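Local coordinates for putative dioxygenase (1H-3-hydroxy-4-oxoquinaldine 2,4-dioxygenase) (Mycobacteroides abscessus subsp. abscessus, PDB 6RA3), which cleaves the ring of the Pseudomonas quinolone signal with dioxygen, releasing N-octanoylanthranilate and carbon monoxide, on an alpha/beta-hydrolase fold, at residues D39-L42 against P43-A47; D149-V152 against Q153-A157; T160-A163 against V164-H167. One frame throughout, in Å; residues are numbered along the deposited sequence.

Contact 1 (D39-L42 against P43-A47); sequences DGML and PYLRA
R46 folds over the carbonyl oxygen of L42, one helical turn earlier in the chain. Its CB lies 4.2 Å from L42 CD1, where the two side chains slant past each other. Because chi1 is 65°, with CG between the backbone N and the carbonyl carbon, CG comes to 3.1 Å from L42 O. CD draws off to 3.9 Å from that same L42 O, and the extended chain beyond it carries the guanidinium away from the turn to Q17, whose OE1 takes a hydrogen bond from NH1; the group also makes a cation-pi contact with Y170 of the second subunit. L42 O accepts a nearly straight bond from R46 N (2.9 Å, 169°).

On the inner side, M41 bends at chi3, and its methyl CE meets L45 CD1 at 3.9 Å. M41 O receives L45 N at 3.0 Å; Y44 N bonds to it weakly. The Y44 ring brings its edge to G40 O, in the ring plane 3.6 Å from CE2. M41 and L45 both reach I93 of the central sheet, and M41 and Y44 touch helix 253-266. This opens the helix of the beta-alpha-beta crossover between strands 24-28 and 51-54 of the alpha/beta-hydrolase fold.

Contact 2 (D149-V152 against Q153-A157); sequences DGLV and QSWLA
The chain from D149 to L156 ends an alpha-helix, in which Q153 N bonds to D149 O, W155 N to L151 O and L156 N to V152 O, with a longer, weak bond from S154 N to G150 O, before A157 leaves helical angles with a positive phi. Q153 adds a second bond to D149 O: its chain bends at chi2 (40°) and sends NE2 back to that oxygen at 2.7 Å in a bent bond (136°), from the opposite face of the carbonyl plane to its own backbone N. L151 O likewise takes two donors, W155 N and the hydroxyl S154 OG, the latter at 3.0 Å. Helix 144-156 belongs to the helical cap that this alpha/beta-hydrolase-fold dioxygenase inserts between strands 116-120 and 209-214. Here W155 stacks on H246, probably the catalytic proton donor/acceptor. The indole lies back along its own helix, L151 O 3.0 Å above one face, offset toward the rim. L151 CB makes a CH-pi contact over the six-membered ring, 4.0 Å from its centroid and 16° off the normal. V152 crosses the indole at about a right angle, CG2 lying 4.0 Å from W155 CE3, while V152 CG1 faces L156 CD1 at 4.2 Å.

Contact 3 (T160-A163 against V164-H167); sequences TNQA and VLDH
N161 caps the helix that starts at Q162. With chi1 at -180°, its CG stands opposite the backbone N and its OD1 meets V164 N at 2.8 Å, in the carbonyl plane of the amide and with an N-H...O angle of 161°. The same residue gives its backbone oxygen to the following turn, where L165 N reaches N161 O at 2.9 Å in an almost straight bond. V164 crosses the asparagine side chain at about a right angle and brings CG2 to 3.4 Å from N161 OD1, so the capping oxygen is met by an N-H and by a methyl group. This is the close-packed side: V164 is buried against L156, T245, F247 and E251, near the probable catalytic H246, and L165 also touches L156. Further on, H167, buried as well, bonds through its N to A163 O, while the imidazole leads away from the turn to H33, with NE2 hydrogen-bonded to H33 ND1.

The other side is looser. Q162 and D166 run obliquely past each other one turn apart, amide and carboxylate turned 67° from one another. Q162 NE2 stays 3.6 Å from D166 OD1, and D166 has a long, weak ion pair with R169. The backbone is firmer here than the side chains: D166 N bonds to Q162 O at 2.8 Å. Q162 OE1 is 4.0 Å from L165 CD1, a loose touch on a part of the turn where Q162 itself is exposed.

Chemically, the cap supplies an acceptor to V164 N, a first-turn N-H for which no earlier helical carbonyl is available. With its side-chain oxygen given to V164 N and its backbone oxygen to L165 N, N161 alone satisfies two N-H groups at the start of the helix.

The three contacts follow in series along the chain; each is local, and none encloses or crosses another. Contact 1 closes the turn that leads from the loop after strand 24-28 into helix 42-48, which lies against the central sheet. Contact 2 comes much later, at the end of helix 144-156, and contact 3 opens the next helix, 162-170. These two touch, L156 CD2 meeting V164 CG1 at 3.9 Å, so consecutive cap helices pack together beside H246. Contact 1 stays apart from both, its nearest atoms about 7 Å from contact 3. Even so, H167 of contact 3 touches A37, in the loop leading to contact 1, thereby joining cap and core.

Contact 1 (D39-L42 against P43-A47)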
# COMPACT_ATOMS: atom_id res chain seq x y z
N ASP A 39 4.17 -0.30 -14.52
CA ASP A 39 5.15 0.49 -13.78
C ASP A 39 6.21 1.07 -14.71
O ASP A 39 6.64 2.21 -14.53
CB ASP A 39 5.83 -0.35 -12.70
CG ASP A 39 5.00 -0.49 -11.43
OD1 ASP A 39 3.99 0.23 -11.29
OD2 ASP A 39 5.36 -1.33 -10.58
N GLY A 40 6.67 0.27 -15.68
CA GLY A 40 7.74 0.73 -16.55
C GLY A 40 7.32 1.86 -17.47
O GLY A 40 8.11 2.77 -17.74
N MET A 41 6.09 1.80 -17.98
CA MET A 41 5.57 2.80 -18.90
C MET A 41 5.04 4.03 -18.17
O MET A 41 4.96 5.11 -18.76
CB MET A 41 4.42 2.22 -19.74
CG MET A 41 4.84 1.24 -20.88
SD MET A 41 3.40 0.47 -21.66
CE MET A 41 2.46 1.83 -22.27
N LEU A 42 4.65 3.86 -16.90
CA LEU A 42 3.95 4.92 -16.18
C LEU A 42 4.69 6.26 -16.17
O LEU A 42 4.04 7.30 -16.39
CB LEU A 42 3.72 4.44 -14.75
CG LEU A 42 3.06 5.49 -13.85
CD1 LEU A 42 1.73 5.92 -14.42
CD2 LEU A 42 2.90 4.89 -12.49
N PRO A 43 5.98 6.34 -15.90
CA PRO A 43 6.61 7.67 -15.88
C PRO A 43 6.44 8.42 -17.19
O PRO A 43 6.24 9.64 -17.19
CB PRO A 43 8.08 7.36 -15.60
CG PRO A 43 8.14 5.93 -15.20
CD PRO A 43 6.96 5.25 -15.73
N TYR A 44 6.47 7.70 -18.32
CA TYR A 44 6.32 8.30 -19.64
C TYR A 44 4.86 8.64 -19.93
O TYR A 44 4.57 9.70 -20.48
CB TYR A 44 6.87 7.35 -20.72
CG TYR A 44 8.29 6.90 -20.48
CD1 TYR A 44 9.36 7.68 -20.87
CD2 TYR A 44 8.56 5.69 -19.87
CE1 TYR A 44 10.67 7.27 -20.65
CE2 TYR A 44 9.86 5.27 -19.65
CZ TYR A 44 10.91 6.06 -20.05
OH TYR A 44 12.21 5.65 -19.83
N LEU A 45 3.93 7.78 -19.53
CA LEU A 45 2.51 8.06 -19.78
C LEU A 45 2.04 9.27 -18.99
O LEU A 45 1.32 10.14 -19.51
CB LEU A 45 1.65 6.84 -19.44
CG LEU A 45 1.84 5.57 -20.29
CD1 LEU A 45 0.90 4.45 -19.82
CD2 LEU A 45 1.63 5.88 -21.79
N ARG A 46 2.41 9.33 -17.71
CA ARG A 46 1.84 10.37 -16.84
C ARG A 46 2.43 11.74 -17.16
O ARG A 46 1.80 12.76 -16.88
CB ARG A 46 2.06 10.00 -15.35
CG ARG A 46 3.51 9.96 -14.91
CD ARG A 46 3.69 9.82 -13.40
NE ARG A 46 5.04 10.18 -12.96
CZ ARG A 46 5.49 10.07 -11.70
NH1 ARG A 46 4.68 9.62 -10.74
NH2 ARG A 46 6.74 10.41 -11.36
N ALA A 47 3.63 11.78 -17.75
CA ALA A 47 4.17 13.04 -18.24
C ALA A 47 3.37 13.55 -19.42
O ALA A 47 3.29 14.76 -19.63
CB ALA A 47 5.63 12.87 -18.63

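Contact 2 (D149-V152 against Q153-A157)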
# COMPACT_ATOMS: atom_id res chain seq x y z
N ASP A 149 2.98 -22.67 -16.05
CA ASP A 149 4.42 -22.67 -16.34
C ASP A 149 4.67 -22.80 -17.84
O ASP A 149 5.60 -22.19 -18.38
CB ASP A 149 5.12 -23.81 -15.59
CG ASP A 149 4.91 -23.76 -14.09
OD1 ASP A 149 4.31 -22.78 -13.56
OD2 ASP A 149 5.35 -24.72 -13.42
N GLY A 150 3.85 -23.59 -18.54
CA GLY A 150 4.01 -23.73 -19.98
C GLY A 150 3.75 -22.43 -20.73
O GLY A 150 4.51 -22.05 -21.62
N LEU A 151 2.64 -21.75 -20.39
CA LEU A 151 2.36 -20.47 -21.04
C LEU A 151 3.46 -19.46 -20.73
O LEU A 151 3.90 -18.73 -21.62
CB LEU A 151 0.98 -19.95 -20.61
CG LEU A 151 -0.23 -20.59 -21.32
CD1 LEU A 151 -1.57 -20.15 -20.74
CD2 LEU A 151 -0.20 -20.33 -22.85
N VAL A 152 3.96 -19.46 -19.49
CA VAL A 152 4.96 -18.49 -19.06
C VAL A 152 6.28 -18.70 -19.79
O VAL A 152 6.91 -17.73 -20.24
CB VAL A 152 5.15 -18.56 -17.53
CG1 VAL A 152 6.50 -17.94 -17.10
CG2 VAL A 152 3.98 -17.88 -16.83
N GLN A 153 6.75 -19.95 -19.87
CA GLN A 153 8.04 -20.19 -20.53
C GLN A 153 8.01 -19.72 -21.99
O GLN A 153 9.01 -19.17 -22.48
CB GLN A 153 8.41 -21.67 -20.45
CG GLN A 153 9.41 -21.99 -19.33
CD GLN A 153 9.14 -21.23 -18.03
OE1 GLN A 153 9.96 -20.40 -17.60
NE2 GLN A 153 8.01 -21.51 -17.38
N SER A 154 6.88 -19.89 -22.69
CA SER A 154 6.79 -19.40 -24.07
C SER A 154 6.63 -17.87 -24.12
O SER A 154 7.02 -17.24 -25.11
CB SER A 154 5.64 -20.10 -24.82
OG SER A 154 4.35 -19.72 -24.38
N TRP A 155 6.07 -17.27 -23.06
CA TRP A 155 5.99 -15.81 -22.96
C TRP A 155 7.37 -15.18 -22.75
O TRP A 155 7.67 -14.11 -23.29
CB TRP A 155 5.04 -15.45 -21.83
CG TRP A 155 3.59 -15.75 -22.12
CD1 TRP A 155 3.02 -15.97 -23.34
CD2 TRP A 155 2.52 -15.84 -21.16
NE1 TRP A 155 1.67 -16.20 -23.20
CE2 TRP A 155 1.34 -16.14 -21.87
CE3 TRP A 155 2.46 -15.71 -19.76
CZ2 TRP A 155 0.11 -16.29 -21.24
CZ3 TRP A 155 1.23 -15.88 -19.14
CH2 TRP A 155 0.07 -16.17 -19.89
N LEU A 156 8.23 -15.85 -21.96
CA LEU A 156 9.59 -15.37 -21.72
C LEU A 156 10.49 -15.60 -22.93
O LEU A 156 11.36 -14.76 -23.22
CB LEU A 156 10.19 -16.07 -20.50
CG LEU A 156 9.53 -15.88 -19.15
CD1 LEU A 156 10.31 -16.63 -18.10
CD2 LEU A 156 9.44 -14.40 -18.79
N ALA A 157 10.34 -16.74 -23.60
CA ALA A 157 11.14 -17.08 -24.77
C ALA A 157 12.63 -17.00 -24.45
O ALA A 157 13.45 -16.60 -25.28
CB ALA A 157 10.79 -16.17 -25.95

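Contact 3 (T160-A163 against V164-H167)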
# COMPACT_ATOMS: atom_id res chain seq x y z
N THR A 160 16.43 -12.29 -20.91
CA THR A 160 17.16 -11.88 -19.70
C THR A 160 16.72 -10.50 -19.21
O THR A 160 17.36 -9.95 -18.30
CB THR A 160 18.69 -11.91 -19.92
OG1 THR A 160 19.06 -11.03 -20.99
CG2 THR A 160 19.19 -13.32 -20.22
N ASN A 161 15.66 -9.93 -19.77
CA ASN A 161 15.15 -8.63 -19.33
C ASN A 161 14.69 -8.69 -17.87
O ASN A 161 13.71 -9.37 -17.54
CB ASN A 161 14.01 -8.20 -20.25
CG ASN A 161 13.43 -6.87 -19.87
OD1 ASN A 161 12.71 -6.76 -18.88
ND2 ASN A 161 13.74 -5.84 -20.65
N GLN A 162 15.38 -7.96 -16.98
CA GLN A 162 15.10 -8.07 -15.55
C GLN A 162 13.69 -7.59 -15.21
O GLN A 162 13.05 -8.16 -14.32
CB GLN A 162 16.15 -7.28 -14.76
CG GLN A 162 16.32 -7.69 -13.29
CD GLN A 162 16.78 -9.13 -13.13
OE1 GLN A 162 16.97 -9.85 -14.11
NE2 GLN A 162 16.96 -9.56 -11.88
N ALA A 163 13.18 -6.57 -15.90
CA ALA A 163 11.81 -6.12 -15.67
C ALA A 163 10.81 -7.24 -15.95
O ALA A 163 9.90 -7.49 -15.14
CB ALA A 163 11.49 -4.89 -16.54
N VAL A 164 10.93 -7.91 -17.10
CA VAL A 164 9.99 -8.97 -17.45
C VAL A 164 10.15 -10.16 -16.51
O VAL A 164 9.17 -10.68 -15.98
CB VAL A 164 10.16 -9.38 -18.93
CG1 VAL A 164 9.25 -10.56 -19.28
CG2 VAL A 164 9.83 -8.23 -19.84
N LEU A 165 11.39 -10.58 -16.27
CA LEU A 165 11.63 -11.67 -15.33
C LEU A 165 11.06 -11.36 -13.96
O LEU A 165 10.33 -12.17 -13.39
CB LEU A 165 13.12 -11.96 -15.22
CG LEU A 165 13.75 -12.64 -16.43
CD1 LEU A 165 15.21 -12.85 -16.14
CD2 LEU A 165 13.05 -13.97 -16.76
N ASP A 166 11.41 -10.19 -13.39
CA ASP A 166 10.94 -9.85 -12.06
C ASP A 166 9.42 -9.81 -12.00
O ASP A 166 8.81 -10.28 -11.03
CB ASP A 166 11.53 -8.51 -11.62
CG ASP A 166 12.95 -8.64 -11.07
OD1 ASP A 166 13.45 -9.77 -10.94
OD2 ASP A 166 13.57 -7.60 -10.77
N HIS A 167 8.77 -9.29 -13.05
CA HIS A 167 7.32 -9.17 -13.05
C HIS A 167 6.64 -10.54 -13.04
O HIS A 167 5.63 -10.74 -12.36
CB HIS A 167 6.88 -8.39 -14.26
CG HIS A 167 5.40 -8.30 -14.43
ND1 HIS A 167 4.63 -7.36 -13.78
CD2 HIS A 167 4.55 -9.01 -15.21
CE1 HIS A 167 3.37 -7.52 -14.12
NE2 HIS A 167 3.30 -8.51 -15.00